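Local atomic coordinates of dipeptide transport protein DPPA (Bacillus subtilis, PDB entry 1HI9), a protein that uses two zinc ions to hydrolyse the N-terminal residue from peptides containing D-amino acids, inside the central chamber of a homodecamer. Residues P147-K159 with I165-I177. Numbering follows the deposited sequence.
Sequences PVLMVAGDDRAAK and IPNVTTAAVKQTI
Met150, Val151 and Ala152 pair with Thr169, Thr170 and Ala171 in a parallel ladder, a worked example of how a right-handed beta-alpha-beta unit knits its strands together. In this tight, buried part the bonds alternate in direction: Val151 N donates to Thr169 O at 2.9 Å, and Ala171 N returns a bond to Val151 O at 3.0 Å. Ala152 CB lies 3.9 Å from Ala171 CB, with the methionine methyl beside the latter. Beyond Gly153 the regular ladder breaks down and the aspartate carboxylates take over much of the bonding. Asp154, its CG wedged between backbone N and carbonyl carbon (chi1 73°), caps helix 155-162 with OD1 on Ala157 N, while Thr176 OG1 donates to OD2 on its anti side at 2.5 Å. Asp155 OD1 takes Thr176 N at 2.7 Å, from above the carboxylate plane. With an alanine in place of Asp154, the first turn of the helix is likely to lose its side-chain cap and the Thr176 hydroxyl its carboxylate acceptor. The looser, partly exposed margin has Gln175 OE1 3.6 Å from Asp155 CB, the two side chains crossing at about a right angle. Around the unit, strand 97-103 flanks 148-152, strand 181-184 runs antiparallel beyond 169-176, and helix 187-203 packs against Met150, Ala152 and Thr169.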
ATOM      1  N   PRO A 147      15.248  38.049  30.274  1.00 43.86           N
ATOM      2  CA  PRO A 147      16.392  38.008  29.361  1.00 43.10           C
ATOM      3  C   PRO A 147      16.755  36.597  28.893  1.00 42.77           C
ATOM      4  O   PRO A 147      16.600  35.623  29.629  1.00 41.97           O
ATOM      5  CB  PRO A 147      17.503  38.633  30.192  1.00 44.02           C
ATOM      6  CG  PRO A 147      17.184  38.113  31.578  1.00 43.70           C
ATOM      7  CD  PRO A 147      15.684  38.289  31.664  1.00 43.43           C
ATOM      8  N   VAL A 148      17.234  36.506  27.657  1.00 42.16           N
ATOM      9  CA  VAL A 148      17.644  35.239  27.086  1.00 42.12           C
ATOM     10  C   VAL A 148      19.109  35.082  27.485  1.00 43.28           C
ATOM     11  O   VAL A 148      20.005  35.652  26.861  1.00 43.56           O
ATOM     12  CB  VAL A 148      17.514  35.250  25.551  1.00 41.66           C
ATOM     13  CG1 VAL A 148      18.041  33.957  24.971  1.00 39.84           C
ATOM     14  CG2 VAL A 148      16.056  35.461  25.159  1.00 40.42           C
ATOM     15  N   LEU A 149      19.344  34.310  28.537  1.00 43.71           N
ATOM     16  CA  LEU A 149      20.685  34.113  29.059  1.00 43.64           C
ATOM     17  C   LEU A 149      21.604  33.282  28.186  1.00 42.45           C
ATOM     18  O   LEU A 149      22.798  33.564  28.078  1.00 42.40           O
ATOM     19  CB  LEU A 149      20.604  33.480  30.448  1.00 43.47           C
ATOM     20  CG  LEU A 149      19.729  34.237  31.448  1.00 45.54           C
ATOM     21  CD1 LEU A 149      19.799  33.554  32.817  1.00 45.79           C
ATOM     22  CD2 LEU A 149      20.202  35.682  31.556  1.00 45.15           C
ATOM     23  N   MET A 150      21.046  32.254  27.559  1.00 42.09           N
ATOM     24  CA  MET A 150      21.838  31.357  26.734  1.00 39.86           C
ATOM     25  C   MET A 150      21.065  30.832  25.529  1.00 38.87           C
ATOM     26  O   MET A 150      19.844  30.688  25.570  1.00 39.63           O
ATOM     27  CB  MET A 150      22.299  30.177  27.588  1.00 39.16           C
ATOM     28  CG  MET A 150      23.313  29.261  26.933  1.00 41.07           C
ATOM     29  SD  MET A 150      23.641  27.848  27.990  1.00 43.00           S
ATOM     30  CE  MET A 150      23.548  26.506  26.814  1.00 46.71           C
ATOM     31  N   VAL A 151      21.797  30.540  24.463  1.00 37.21           N
ATOM     32  CA  VAL A 151      21.227  29.997  23.243  1.00 36.85           C
ATOM     33  C   VAL A 151      22.201  28.938  22.731  1.00 37.36           C
ATOM     34  O   VAL A 151      23.374  29.232  22.513  1.00 35.96           O
ATOM     35  CB  VAL A 151      21.047  31.097  22.159  1.00 37.15           C
ATOM     36  CG1 VAL A 151      20.595  30.474  20.845  1.00 36.02           C
ATOM     37  CG2 VAL A 151      20.016  32.125  22.618  1.00 35.65           C
ATOM     38  N   ALA A 152      21.720  27.705  22.565  1.00 36.56           N
ATOM     39  CA  ALA A 152      22.555  26.615  22.075  1.00 36.10           C
ATOM     40  C   ALA A 152      22.007  26.075  20.763  1.00 37.00           C
ATOM     41  O   ALA A 152      20.796  26.074  20.529  1.00 37.40           O
ATOM     42  CB  ALA A 152      22.622  25.504  23.101  1.00 37.10           C
ATOM     43  N   GLY A 153      22.911  25.618  19.908  1.00 35.88           N
ATOM     44  CA  GLY A 153      22.521  25.086  18.617  1.00 35.76           C
ATOM     45  C   GLY A 153      23.768  24.993  17.763  1.00 36.10           C
ATOM     46  O   GLY A 153      24.851  24.716  18.282  1.00 38.95           O
ATOM     47  N   ASP A 154      23.637  25.211  16.460  1.00 35.03           N
ATOM     48  CA  ASP A 154      24.801  25.165  15.587  1.00 35.49           C
ATOM     49  C   ASP A 154      25.524  26.514  15.660  1.00 36.30           C
ATOM     50  O   ASP A 154      25.059  27.439  16.323  1.00 33.64           O
ATOM     51  CB  ASP A 154      24.384  24.870  14.141  1.00 35.81           C
ATOM     52  CG  ASP A 154      23.712  26.067  13.462  1.00 35.41           C
ATOM     53  OD1 ASP A 154      22.834  26.700  14.076  1.00 35.06           O
ATOM     54  OD2 ASP A 154      24.062  26.354  12.314  1.00 33.38           O
ATOM     55  N   ASP A 155      26.658  26.620  14.977  1.00 37.39           N
ATOM     56  CA  ASP A 155      27.432  27.846  14.982  1.00 38.67           C
ATOM     57  C   ASP A 155      26.658  29.007  14.388  1.00 38.96           C
ATOM     58  O   ASP A 155      26.821  30.128  14.842  1.00 39.68           O
ATOM     59  CB  ASP A 155      28.744  27.646  14.221  1.00 40.88           C
ATOM     60  CG  ASP A 155      28.530  27.333  12.734  1.00 42.66           C
ATOM     61  OD1 ASP A 155      27.745  26.403  12.413  1.00 42.32           O
ATOM     62  OD2 ASP A 155      29.167  28.019  11.901  1.00 40.73           O
ATOM     63  N   ARG A 156      25.811  28.753  13.390  1.00 39.58           N
ATOM     64  CA  ARG A 156      25.043  29.842  12.778  1.00 40.49           C
ATOM     65  C   ARG A 156      23.948  30.398  13.685  1.00 39.94           C
ATOM     66  O   ARG A 156      23.650  31.597  13.648  1.00 39.30           O
ATOM     67  CB  ARG A 156      24.410  29.403  11.452  1.00 42.49           C
ATOM     68  CG  ARG A 156      25.387  28.911  10.395  1.00 46.06           C
ATOM     69  CD  ARG A 156      26.656  29.753  10.248  1.00 49.30           C
ATOM     70  NE  ARG A 156      26.424  31.119   9.824  1.00 53.48           N
ATOM     71  CZ  ARG A 156      27.131  31.797   8.926  1.00 55.65           C
ATOM     72  NH1 ARG A 156      28.168  31.257   8.285  1.00 56.28           N
ATOM     73  NH2 ARG A 156      26.786  33.051   8.687  1.00 54.79           N
ATOM     74  N   ALA A 157      23.338  29.531  14.486  1.00 39.29           N
ATOM     75  CA  ALA A 157      22.287  29.969  15.401  1.00 37.89           C
ATOM     76  C   ALA A 157      22.935  30.799  16.491  1.00 37.67           C
ATOM     77  O   ALA A 157      22.366  31.783  16.960  1.00 36.95           O
ATOM     78  CB  ALA A 157      21.573  28.766  16.011  1.00 36.57           C
ATOM     79  N   ALA A 158      24.138  30.398  16.887  1.00 37.03           N
ATOM     80  CA  ALA A 158      24.861  31.106  17.931  1.00 38.60           C
ATOM     81  C   ALA A 158      25.192  32.515  17.453  1.00 37.86           C
ATOM     82  O   ALA A 158      24.999  33.480  18.176  1.00 35.81           O
ATOM     83  CB  ALA A 158      26.141  30.351  18.288  1.00 36.96           C
ATOM     84  N   LYS A 159      25.686  32.609  16.222  1.00 40.24           N
ATOM     85  CA  LYS A 159      26.057  33.882  15.622  1.00 42.23           C
ATOM     86  C   LYS A 159      24.829  34.773  15.519  1.00 41.89           C
ATOM     87  O   LYS A 159      24.887  35.970  15.806  1.00 40.11           O
ATOM     88  CB  LYS A 159      26.639  33.644  14.230  1.00 46.28           C
ATOM     89  CG  LYS A 159      27.454  34.795  13.664  1.00 52.37           C
ATOM     90  CD  LYS A 159      28.692  35.065  14.529  1.00 58.06           C
ATOM     91  CE  LYS A 159      29.683  36.001  13.832  1.00 60.02           C
ATOM     92  NZ  LYS A 159      30.238  35.390  12.581  1.00 61.69           N
ATOM     93  N   ILE A 165      21.180  39.681  20.675  1.00 47.92           N
ATOM     94  CA  ILE A 165      21.196  39.869  22.121  1.00 46.93           C
ATOM     95  C   ILE A 165      22.612  40.104  22.649  1.00 47.26           C
ATOM     96  O   ILE A 165      23.439  39.191  22.682  1.00 45.89           O
ATOM     97  CB  ILE A 165      20.625  38.631  22.833  1.00 47.16           C
ATOM     98  CG1 ILE A 165      19.273  38.257  22.223  1.00 47.48           C
ATOM     99  CG2 ILE A 165      20.488  38.912  24.329  1.00 47.32           C
ATOM    100  CD1 ILE A 165      18.721  36.931  22.718  1.00 45.42           C
ATOM    101  N   PRO A 166      22.904  41.332  23.084  1.00 46.96           N
ATOM    102  CA  PRO A 166      24.229  41.674  23.614  1.00 47.23           C
ATOM    103  C   PRO A 166      24.648  40.851  24.841  1.00 47.94           C
ATOM    104  O   PRO A 166      23.865  40.661  25.777  1.00 48.07           O
ATOM    105  CB  PRO A 166      24.093  43.159  23.941  1.00 48.16           C
ATOM    106  CG  PRO A 166      23.072  43.640  22.920  1.00 48.93           C
ATOM    107  CD  PRO A 166      22.048  42.525  22.977  1.00 47.65           C
ATOM    108  N   ASN A 167      25.891  40.374  24.827  1.00 46.61           N
ATOM    109  CA  ASN A 167      26.459  39.588  25.922  1.00 45.65           C
ATOM    110  C   ASN A 167      25.821  38.224  26.143  1.00 45.35           C
ATOM    111  O   ASN A 167      26.127  37.545  27.123  1.00 46.00           O
ATOM    112  CB  ASN A 167      26.401  40.371  27.240  1.00 46.88           C
ATOM    113  CG  ASN A 167      26.958  41.770  27.108  1.00 46.33           C
ATOM    114  OD1 ASN A 167      28.084  41.956  26.651  1.00 44.54           O
ATOM    115  ND2 ASN A 167      26.164  42.764  27.498  1.00 45.43           N
ATOM    116  N   VAL A 168      24.935  37.816  25.247  1.00 44.25           N
ATOM    117  CA  VAL A 168      24.287  36.525  25.398  1.00 43.20           C
ATOM    118  C   VAL A 168      25.332  35.416  25.315  1.00 43.40           C
ATOM    119  O   VAL A 168      26.326  35.542  24.602  1.00 43.55           O
ATOM    120  CB  VAL A 168      23.225  36.295  24.297  1.00 43.46           C
ATOM    121  CG1 VAL A 168      23.892  36.199  22.929  1.00 41.73           C
ATOM    122  CG2 VAL A 168      22.438  35.029  24.596  1.00 41.68           C
ATOM    123  N   THR A 169      25.124  34.339  26.063  1.00 42.53           N
ATOM    124  CA  THR A 169      26.052  33.217  26.033  1.00 41.31           C
ATOM    125  C   THR A 169      25.544  32.210  24.999  1.00 41.08           C
ATOM    126  O   THR A 169      24.362  31.863  24.983  1.00 39.49           O
ATOM    127  CB  THR A 169      26.151  32.530  27.409  1.00 41.78           C
ATOM    128  OG1 THR A 169      26.763  33.422  28.346  1.00 43.29           O
ATOM    129  CG2 THR A 169      26.991  31.269  27.313  1.00 42.90           C
ATOM    130  N   THR A 170      26.437  31.751  24.133  1.00 40.71           N
ATOM    131  CA  THR A 170      26.051  30.799  23.107  1.00 40.75           C
ATOM    132  C   THR A 170      26.886  29.533  23.193  1.00 41.91           C
ATOM    133  O   THR A 170      28.046  29.560  23.612  1.00 41.90           O
ATOM    134  CB  THR A 170      26.199  31.396  21.692  1.00 40.63           C
ATOM    135  OG1 THR A 170      27.579  31.628  21.408  1.00 38.79           O
ATOM    136  CG2 THR A 170      25.441  32.718  21.587  1.00 40.88           C
ATOM    137  N   ALA A 171      26.284  28.419  22.788  1.00 41.38           N
ATOM    138  CA  ALA A 171      26.960  27.132  22.809  1.00 40.80           C
ATOM    139  C   ALA A 171      26.762  26.451  21.463  1.00 40.90           C
ATOM    140  O   ALA A 171      25.673  25.972  21.150  1.00 40.57           O
ATOM    141  CB  ALA A 171      26.398  26.268  23.928  1.00 40.37           C
ATOM    142  N   ALA A 172      27.826  26.419  20.669  1.00 40.60           N
ATOM    143  CA  ALA A 172      27.787  25.812  19.349  1.00 39.77           C
ATOM    144  C   ALA A 172      28.139  24.339  19.438  1.00 39.29           C
ATOM    145  O   ALA A 172      29.305  23.964  19.359  1.00 39.38           O
ATOM    146  CB  ALA A 172      28.759  26.537  18.405  1.00 38.58           C
ATOM    147  N   VAL A 173      27.126  23.496  19.578  1.00 38.95           N
ATOM    148  CA  VAL A 173      27.372  22.066  19.709  1.00 38.81           C
ATOM    149  C   VAL A 173      27.796  21.409  18.404  1.00 38.55           C
ATOM    150  O   VAL A 173      28.247  20.267  18.395  1.00 38.16           O
ATOM    151  CB  VAL A 173      26.121  21.358  20.267  1.00 38.80           C
ATOM    152  CG1 VAL A 173      25.808  21.896  21.658  1.00 36.95           C
ATOM    153  CG2 VAL A 173      24.925  21.591  19.339  1.00 38.73           C
ATOM    154  N   LYS A 174      27.644  22.123  17.295  1.00 38.29           N
ATOM    155  CA  LYS A 174      28.051  21.574  16.011  1.00 37.42           C
ATOM    156  C   LYS A 174      28.317  22.693  15.006  1.00 36.91           C
ATOM    157  O   LYS A 174      27.815  23.802  15.161  1.00 36.00           O
ATOM    158  CB  LYS A 174      26.971  20.616  15.476  1.00 37.73           C
ATOM    159  CG  LYS A 174      25.577  21.225  15.372  1.00 34.71           C
ATOM    160  CD  LYS A 174      24.556  20.196  14.930  1.00 33.03           C
ATOM    161  CE  LYS A 174      23.142  20.767  14.972  1.00 33.63           C
ATOM    162  NZ  LYS A 174      22.087  19.761  14.592  1.00 27.84           N
ATOM    163  N   GLN A 175      29.113  22.389  13.985  1.00 35.96           N
ATOM    164  CA  GLN A 175      29.457  23.352  12.947  1.00 37.61           C
ATOM    165  C   GLN A 175      28.709  23.039  11.657  1.00 37.34           C
ATOM    166  O   GLN A 175      28.721  21.901  11.183  1.00 34.76           O
ATOM    167  CB  GLN A 175      30.957  23.314  12.651  1.00 39.42           C
ATOM    168  CG  GLN A 175      31.843  23.652  13.826  1.00 42.18           C
ATOM    169  CD  GLN A 175      31.711  25.094  14.259  1.00 44.14           C
ATOM    170  OE1 GLN A 175      31.827  26.009  13.439  1.00 46.54           O
ATOM    171  NE2 GLN A 175      31.487  25.310  15.553  1.00 43.17           N
ATOM    172  N   THR A 176      28.065  24.054  11.085  1.00 37.20           N
ATOM    173  CA  THR A 176      27.310  23.880   9.849  1.00 36.58           C
ATOM    174  C   THR A 176      28.215  23.824   8.615  1.00 36.47           C
ATOM    175  O   THR A 176      29.091  24.665   8.448  1.00 36.88           O
ATOM    176  CB  THR A 176      26.302  25.033   9.669  1.00 36.34           C
ATOM    177  OG1 THR A 176      25.225  24.875  10.599  1.00 34.00           O
ATOM    178  CG2 THR A 176      25.767  25.063   8.242  1.00 35.89           C
ATOM    179  N   ILE A 177      28.005  22.822   7.769  1.00 36.40           N
ATOM    180  CA  ILE A 177      28.759  22.687   6.531  1.00 35.63           C
ATOM    181  C   ILE A 177      27.801  22.955   5.358  1.00 36.54           C
ATOM    182  O   ILE A 177      28.185  23.564   4.356  1.00 38.14           O
ATOM    183  CB  ILE A 177      29.394  21.283   6.404  1.00 36.41           C
ATOM    184  CG1 ILE A 177      30.465  21.112   7.495  1.00 34.99           C
ATOM    185  CG2 ILE A 177      30.021  21.097   5.012  1.00 34.36           C
ATOM    186  CD1 ILE A 177      31.123  19.727   7.516  1.00 37.45           C
TER